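Magnesium-protoporphyrin O-methyltransferase (Synechocystis sp., PDB 4QDJ) transfers a methyl group from S-adenosylmethionine to magnesium protoporphyrin IX, giving the 13-monomethyl ester on the way to chlorophyll. Local coordinates at residues Arg13-Arg25 against Ser90-Gln102. Numbering follows the deposited sequence. Where two conformers were deposited one is given.
With SAM (S-adenosylmethionine), chain B.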
loop_
_atom_site.group_PDB
_atom_site.type_symbol
_atom_site.label_atom_id
_atom_site.label_comp_id
_atom_site.label_asym_id
_atom_site.label_seq_id
_atom_site.Cartn_x
_atom_site.Cartn_y
_atom_site.Cartn_z
ATOM N N ARG A 13 -0.488 -1.640 -14.411
ATOM C CA ARG A 13 -0.219 -3.077 -14.343
ATOM C C ARG A 13 0.910 -3.494 -15.282
ATOM O O ARG A 13 1.833 -4.200 -14.877
ATOM C CB ARG A 13 -1.474 -3.884 -14.672
ATOM C CG ARG A 13 -1.264 -5.390 -14.595
ATOM C CD ARG A 13 -2.321 -6.135 -15.386
ATOM N NE ARG A 13 -2.269 -5.782 -16.802
ATOM C CZ ARG A 13 -3.083 -6.276 -17.727
ATOM N NH1 ARG A 13 -4.020 -7.152 -17.389
ATOM N NH2 ARG A 13 -2.959 -5.895 -18.991
ATOM N N ASP A 14 0.829 -3.057 -16.535
ATOM C CA ASP A 14 1.839 -3.404 -17.530
ATOM C C ASP A 14 3.213 -2.859 -17.156
ATOM O O ASP A 14 4.232 -3.506 -17.398
ATOM C CB ASP A 14 1.438 -2.896 -18.916
ATOM C CG ASP A 14 0.214 -3.602 -19.465
ATOM O OD1 ASP A 14 -0.217 -4.610 -18.866
ATOM O OD2 ASP A 14 -0.311 -3.150 -20.503
ATOM N N TYR A 15 3.233 -1.667 -16.569
ATOM C CA TYR A 15 4.479 -1.058 -16.118
ATOM C C TYR A 15 5.146 -1.904 -15.036
ATOM O O TYR A 15 6.335 -2.210 -15.119
ATOM C CB TYR A 15 4.225 0.362 -15.607
ATOM C CG TYR A 15 5.409 0.991 -14.906
ATOM C CD1 TYR A 15 6.500 1.463 -15.626
ATOM C CD2 TYR A 15 5.428 1.126 -13.523
ATOM C CE1 TYR A 15 7.585 2.042 -14.984
ATOM C CE2 TYR A 15 6.503 1.703 -12.875
ATOM C CZ TYR A 15 7.577 2.162 -13.608
ATOM O OH TYR A 15 8.647 2.734 -12.957
ATOM N N PHE A 16 4.374 -2.293 -14.028
ATOM C CA PHE A 16 4.918 -3.081 -12.926
ATOM C C PHE A 16 5.123 -4.553 -13.287
ATOM O O PHE A 16 5.714 -5.308 -12.517
ATOM C CB PHE A 16 4.058 -2.932 -11.669
ATOM C CG PHE A 16 4.261 -1.628 -10.956
ATOM C CD1 PHE A 16 5.364 -1.439 -10.140
ATOM C CD2 PHE A 16 3.361 -0.587 -11.112
ATOM C CE1 PHE A 16 5.561 -0.238 -9.484
ATOM C CE2 PHE A 16 3.552 0.616 -10.459
ATOM C CZ PHE A 16 4.654 0.791 -9.643
ATOM N N ASN A 17 4.636 -4.956 -14.456
ATOM C CA ASN A 17 4.935 -6.285 -14.982
ATOM C C ASN A 17 6.125 -6.257 -15.937
ATOM O O ASN A 17 6.596 -7.300 -16.388
ATOM C CB ASN A 17 3.716 -6.890 -15.681
ATOM C CG ASN A 17 2.747 -7.531 -14.708
ATOM O OD1 ASN A 17 3.112 -7.864 -13.580
ATOM N ND2 ASN A 17 1.507 -7.718 -15.144
ATOM N N SER A 18 6.606 -5.057 -16.245
ATOM C CA SER A 18 7.739 -4.906 -17.151
ATOM C C SER A 18 8.903 -4.172 -16.487
ATOM O O SER A 18 9.416 -4.615 -15.460
ATOM C CB SER A 18 7.312 -4.212 -18.449
ATOM O OG SER A 18 6.682 -2.971 -18.195
ATOM N N THR A 19 9.308 -3.046 -17.066
ATOM C CA THR A 19 10.478 -2.342 -16.559
ATOM C C THR A 19 10.263 -1.795 -15.148
ATOM O O THR A 19 11.223 -1.641 -14.391
ATOM C CB THR A 19 10.959 -1.228 -17.519
ATOM O OG1 THR A 19 12.275 -0.805 -17.139
ATOM C CG2 THR A 19 10.011 -0.038 -17.497
ATOM N N GLY A 20 9.011 -1.533 -14.786
ATOM C CA GLY A 20 8.691 -1.054 -13.454
ATOM C C GLY A 20 9.016 -2.087 -12.394
ATOM O O GLY A 20 9.430 -1.744 -11.287
ATOM N N PHE A 21 8.829 -3.359 -12.731
ATOM C CA PHE A 21 9.182 -4.433 -11.812
ATOM C C PHE A 21 10.670 -4.397 -11.502
ATOM O O PHE A 21 11.069 -4.416 -10.343
ATOM C CB PHE A 21 8.813 -5.800 -12.384
ATOM C CG PHE A 21 9.325 -6.948 -11.565
ATOM C CD1 PHE A 21 8.778 -7.225 -10.323
ATOM C CD2 PHE A 21 10.357 -7.744 -12.031
ATOM C CE1 PHE A 21 9.248 -8.276 -9.562
ATOM C CE2 PHE A 21 10.832 -8.799 -11.275
ATOM C CZ PHE A 21 10.276 -9.066 -10.038
ATOM N N ASP A 22 11.486 -4.336 -12.546
ATOM C CA ASP A 22 12.933 -4.337 -12.384
ATOM C C ASP A 22 13.410 -3.154 -11.545
ATOM O O ASP A 22 14.257 -3.304 -10.666
ATOM C CB ASP A 22 13.617 -4.331 -13.752
ATOM C CG ASP A 22 13.264 -5.552 -14.581
ATOM O OD1 ASP A 22 13.170 -6.657 -14.005
ATOM O OD2 ASP A 22 13.075 -5.405 -15.807
ATOM N N ARG A 23 12.845 -1.981 -11.808
ATOM C CA ARG A 23 13.275 -0.770 -11.125
ATOM C C ARG A 23 12.827 -0.743 -9.668
ATOM O O ARG A 23 13.605 -0.397 -8.780
ATOM C CB ARG A 23 12.781 0.469 -11.875
ATOM C CG ARG A 23 13.322 0.561 -13.296
ATOM C CD ARG A 23 12.632 1.650 -14.099
ATOM N NE ARG A 23 12.889 1.518 -15.530
ATOM C CZ ARG A 23 13.829 2.186 -16.191
ATOM N NH1 ARG A 23 14.611 3.045 -15.551
ATOM N NH2 ARG A 23 13.986 1.998 -17.494
ATOM N N TRP A 24 11.579 -1.123 -9.418
ATOM C CA TRP A 24 11.050 -1.074 -8.059
ATOM C C TRP A 24 11.496 -2.242 -7.179
ATOM O O TRP A 24 11.614 -2.090 -5.964
ATOM C CB TRP A 24 9.532 -0.879 -8.061
ATOM C CG TRP A 24 9.176 0.518 -8.468
ATOM C CD1 TRP A 24 8.820 0.946 -9.717
ATOM C CD2 TRP A 24 9.192 1.683 -7.635
ATOM N NE1 TRP A 24 8.595 2.300 -9.706
ATOM C CE2 TRP A 24 8.816 2.776 -8.440
ATOM C CE3 TRP A 24 9.477 1.904 -6.284
ATOM C CZ2 TRP A 24 8.718 4.073 -7.937
ATOM C CZ3 TRP A 24 9.379 3.192 -5.788
ATOM C CH2 TRP A 24 9.001 4.259 -6.611
ATOM N N ARG A 25 11.762 -3.399 -7.778
ATOM C CA ARG A 25 12.336 -4.505 -7.022
ATOM C C ARG A 25 13.700 -4.083 -6.485
ATOM O O ARG A 25 14.080 -4.444 -5.372
ATOM C CB ARG A 25 12.462 -5.762 -7.885
ATOM C CG ARG A 25 13.246 -6.884 -7.225
ATOM C CD ARG A 25 13.281 -8.132 -8.091
ATOM N NE ARG A 25 14.319 -9.058 -7.649
ATOM C CZ ARG A 25 14.506 -10.272 -8.156
ATOM N NH1 ARG A 25 13.716 -10.717 -9.124
ATOM N NH2 ARG A 25 15.480 -11.041 -7.690
ATOM N N SER A 90 -2.340 -8.164 -1.700
ATOM C CA SER A 90 -2.717 -8.324 -3.093
ATOM C C SER A 90 -2.148 -7.188 -3.921
ATOM O O SER A 90 -1.926 -6.088 -3.415
ATOM C CB SER A 90 -4.238 -8.378 -3.239
ATOM O OG SER A 90 -4.838 -7.232 -2.666
ATOM N N ASP A 91 -1.904 -7.465 -5.195
ATOM C CA ASP A 91 -1.354 -6.472 -6.101
ATOM C C ASP A 91 -1.827 -6.787 -7.512
ATOM O O ASP A 91 -2.031 -7.949 -7.860
ATOM C CB ASP A 91 0.173 -6.479 -6.035
ATOM C CG ASP A 91 0.788 -5.218 -6.610
ATOM O OD1 ASP A 91 0.820 -5.081 -7.852
ATOM O OD2 ASP A 91 1.250 -4.366 -5.818
ATOM N N ILE A 92 -2.008 -5.752 -8.322
ATOM C CA ILE A 92 -2.498 -5.936 -9.683
ATOM C C ILE A 92 -1.424 -6.566 -10.574
ATOM O O ILE A 92 -1.727 -7.145 -11.619
ATOM C CB ILE A 92 -2.995 -4.599 -10.283
ATOM C CG1 ILE A 92 -3.914 -4.849 -11.482
ATOM C CG2 ILE A 92 -1.819 -3.694 -10.645
ATOM C CD1 ILE A 92 -4.592 -3.595 -12.002
ATOM N N SER A 93 -0.171 -6.465 -10.140
ATOM C CA SER A 93 0.962 -6.982 -10.902
ATOM C C SER A 93 1.398 -8.366 -10.432
ATOM O O SER A 93 1.825 -8.536 -9.291
ATOM C CB SER A 93 2.142 -6.013 -10.809
ATOM O OG SER A 93 3.353 -6.647 -11.178
ATOM N N GLU A 94 1.302 -9.351 -11.320
ATOM C CA GLU A 94 1.713 -10.711 -10.988
ATOM C C GLU A 94 3.211 -10.800 -10.693
ATOM O O GLU A 94 3.637 -11.611 -9.872
ATOM C CB GLU A 94 1.313 -11.693 -12.095
ATOM C CG GLU A 94 1.886 -11.374 -13.467
ATOM C CD GLU A 94 1.429 -12.356 -14.528
ATOM O OE1 GLU A 94 0.609 -13.242 -14.208
ATOM O OE2 GLU A 94 1.890 -12.243 -15.683
ATOM N N LYS A 95 4.008 -9.959 -11.348
ATOM C CA LYS A 95 5.448 -9.958 -11.106
ATOM C C LYS A 95 5.776 -9.482 -9.694
ATOM O O LYS A 95 6.591 -10.092 -9.001
ATOM C CB LYS A 95 6.192 -9.115 -12.146
ATOM C CG LYS A 95 6.163 -9.701 -13.549
ATOM C CD LYS A 95 7.484 -9.489 -14.274
ATOM C CE LYS A 95 8.582 -10.370 -13.700
ATOM N NZ LYS A 95 9.827 -10.306 -14.517
ATOM N N MET A 96 5.136 -8.398 -9.267
ATOM C CA MET A 96 5.348 -7.889 -7.918
ATOM C C MET A 96 4.896 -8.913 -6.878
ATOM O O MET A 96 5.613 -9.178 -5.912
ATOM C CB MET A 96 4.632 -6.547 -7.717
ATOM C CG MET A 96 5.114 -5.435 -8.654
ATOM S SD MET A 96 6.770 -4.811 -8.280
ATOM C CE MET A 96 6.420 -3.681 -6.932
ATOM N N VAL A 97 3.715 -9.492 -7.096
ATOM C CA VAL A 97 3.169 -10.533 -6.223
ATOM C C VAL A 97 4.111 -11.728 -6.101
ATOM O O VAL A 97 4.346 -12.238 -5.003
ATOM C CB VAL A 97 1.800 -11.044 -6.742
ATOM C CG1 VAL A 97 1.402 -12.340 -6.045
ATOM C CG2 VAL A 97 0.731 -9.989 -6.559
ATOM N N GLY A 98 4.647 -12.166 -7.235
ATOM C CA GLY A 98 5.552 -13.299 -7.261
ATOM C C GLY A 98 6.797 -13.042 -6.436
ATOM O O GLY A 98 7.276 -13.924 -5.725
ATOM N N GLU A 99 7.317 -11.824 -6.528
ATOM C CA GLU A 99 8.495 -11.447 -5.761
ATOM C C GLU A 99 8.173 -11.379 -4.270
ATOM O O GLU A 99 8.979 -11.794 -3.438
ATOM C CB GLU A 99 9.058 -10.112 -6.256
ATOM C CG GLU A 99 10.352 -9.687 -5.581
ATOM C CD GLU A 99 11.531 -10.572 -5.946
ATOM O OE1 GLU A 99 11.458 -11.283 -6.972
ATOM O OE2 GLU A 99 12.536 -10.552 -5.206
ATOM N N ALA A 100 6.993 -10.862 -3.937
ATOM C CA ALA A 100 6.557 -10.795 -2.545
ATOM C C ALA A 100 6.549 -12.183 -1.913
ATOM O O ALA A 100 7.047 -12.376 -0.804
ATOM C CB ALA A 100 5.176 -10.159 -2.445
ATOM N N GLN A 101 5.993 -13.151 -2.634
ATOM C CA GLN A 101 5.944 -14.523 -2.144
ATOM C C GLN A 101 7.342 -15.123 -2.004
ATOM O O GLN A 101 7.622 -15.837 -1.043
ATOM C CB GLN A 101 5.068 -15.393 -3.049
ATOM C CG GLN A 101 5.046 -16.869 -2.667
ATOM C CD GLN A 101 4.648 -17.106 -1.217
ATOM O OE1 GLN A 101 3.843 -16.369 -0.645
ATOM N NE2 GLN A 101 5.216 -18.146 -0.616
ATOM N N GLN A 102 8.215 -14.831 -2.964
ATOM C CA GLN A 102 9.591 -15.309 -2.900
ATOM C C GLN A 102 10.318 -14.744 -1.683
ATOM O O GLN A 102 10.980 -15.479 -0.951
ATOM C CB GLN A 102 10.349 -14.963 -4.185
ATOM C CG GLN A 102 9.968 -15.829 -5.376
ATOM C CD GLN A 102 10.340 -17.285 -5.173
ATOM O OE1 GLN A 102 11.397 -17.597 -4.624
ATOM N NE2 GLN A 102 9.467 -18.186 -5.610
HETATM N N SAM B . 2.227 -0.627 -1.215
HETATM C CA SAM B . 3.544 -1.145 -1.580
HETATM C C SAM B . 4.629 -0.523 -0.712
HETATM O O SAM B . 4.471 0.587 -0.203
HETATM O OXT SAM B . 5.684 -1.122 -0.498
HETATM C CB SAM B . 3.853 -0.950 -3.065
HETATM C CG SAM B . 3.838 0.482 -3.596
HETATM S SD SAM B . 4.312 0.564 -5.348
HETATM C CE SAM B . 4.784 2.303 -5.522
HETATM C "C5'" SAM B . 2.686 0.614 -6.129
HETATM C "C4'" SAM B . 2.090 -0.777 -6.278
HETATM O "O4'" SAM B . 0.691 -0.655 -6.424
HETATM C "C3'" SAM B . 2.604 -1.520 -7.504
HETATM O "O3'" SAM B . 3.093 -2.780 -7.105
HETATM C "C2'" SAM B . 1.379 -1.704 -8.377
HETATM O "O2'" SAM B . 1.389 -2.941 -9.056
HETATM C "C1'" SAM B . 0.256 -1.613 -7.359
HETATM N N9 SAM B . -1.033 -1.213 -7.937
HETATM C C8 SAM B . -1.275 -0.183 -8.805
HETATM N N7 SAM B . -2.599 -0.168 -9.082
HETATM C C5 SAM B . -3.196 -1.172 -8.400
HETATM C C6 SAM B . -4.513 -1.600 -8.324
HETATM N N6 SAM B . -5.463 -0.977 -9.017
HETATM N N1 SAM B . -4.825 -2.679 -7.527
HETATM C C2 SAM B . -3.839 -3.325 -6.808
HETATM N N3 SAM B . -2.531 -2.896 -6.892
HETATM C C4 SAM B . -2.221 -1.834 -7.674
HETATM O O HOH W 1 -0.619 -8.844 -13.579
HETATM O O HOH W 2 10.173 -7.473 -15.831
HETATM O O HOH W 3 12.795 -9.172 -14.694
#
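Asn-17, where helix 8-16 gives way to helix 19-27, meets Ser-93 and Lys-95 at the start of helix 94-108 through its side-chain amide. This is the class I (Rossmann-like) methyltransferase fold, and the helix follows strand 86-91, whose terminal Asp-91 binds both ribose hydroxyls of SAM. Asn-17 OD1 takes two hydrogen bonds from opposite faces of the amide plane. Ser-93 OG donates to Asn-17 OD1 at 2.7 Å, coming from above the amide plane. Lys-95 N donates to Asn-17 OD1 at 3.2 Å, nearly straight (170°). Ser-93 is also the N-cap: with OG anti to its backbone N (chi1 162°), the hydroxyl accepts from Met-96 N at 3.1 Å while giving its proton to Asn-17. A water bound to Asn-17 ND2 links the amide to Ile-92 O and Glu-94 N. Replacing Asn-17 by an alanine takes OD1 away, and the Lys-95 N-H and Ser-93 hydroxyl are then likely to lose their shared acceptor.

Phe-16 lays one ring face over the SAM ribose, with C3' over its centre, 3.5 Å above the ring plane. Tyr-15 lies against the opposite face, near the rim. Met-96, bent at chi2 and chi3, brings SD to the edge of the Phe-21 ring, 3.7 Å from CD1, in a Met-aromatic contact. Its CE lies near both Phe-16 and SAM O3'. The Lys-95 chain bends at chi2 and chi3, which puts CE over one face of Phe-21 in a CH-pi contact, 3.9 Å from the centroid. Lys-95 NZ donates to a water that in turn donates to Ser-18 O. Farther along, Glu-99 CB meets the edge of Phe-21. Glu-99 OE1 sits over a face of the Arg-25 guanidinium, 3.2 Å from NH1, a salt bridge by charge, since OE1 lies well out of the plane in which the N-H bonds point.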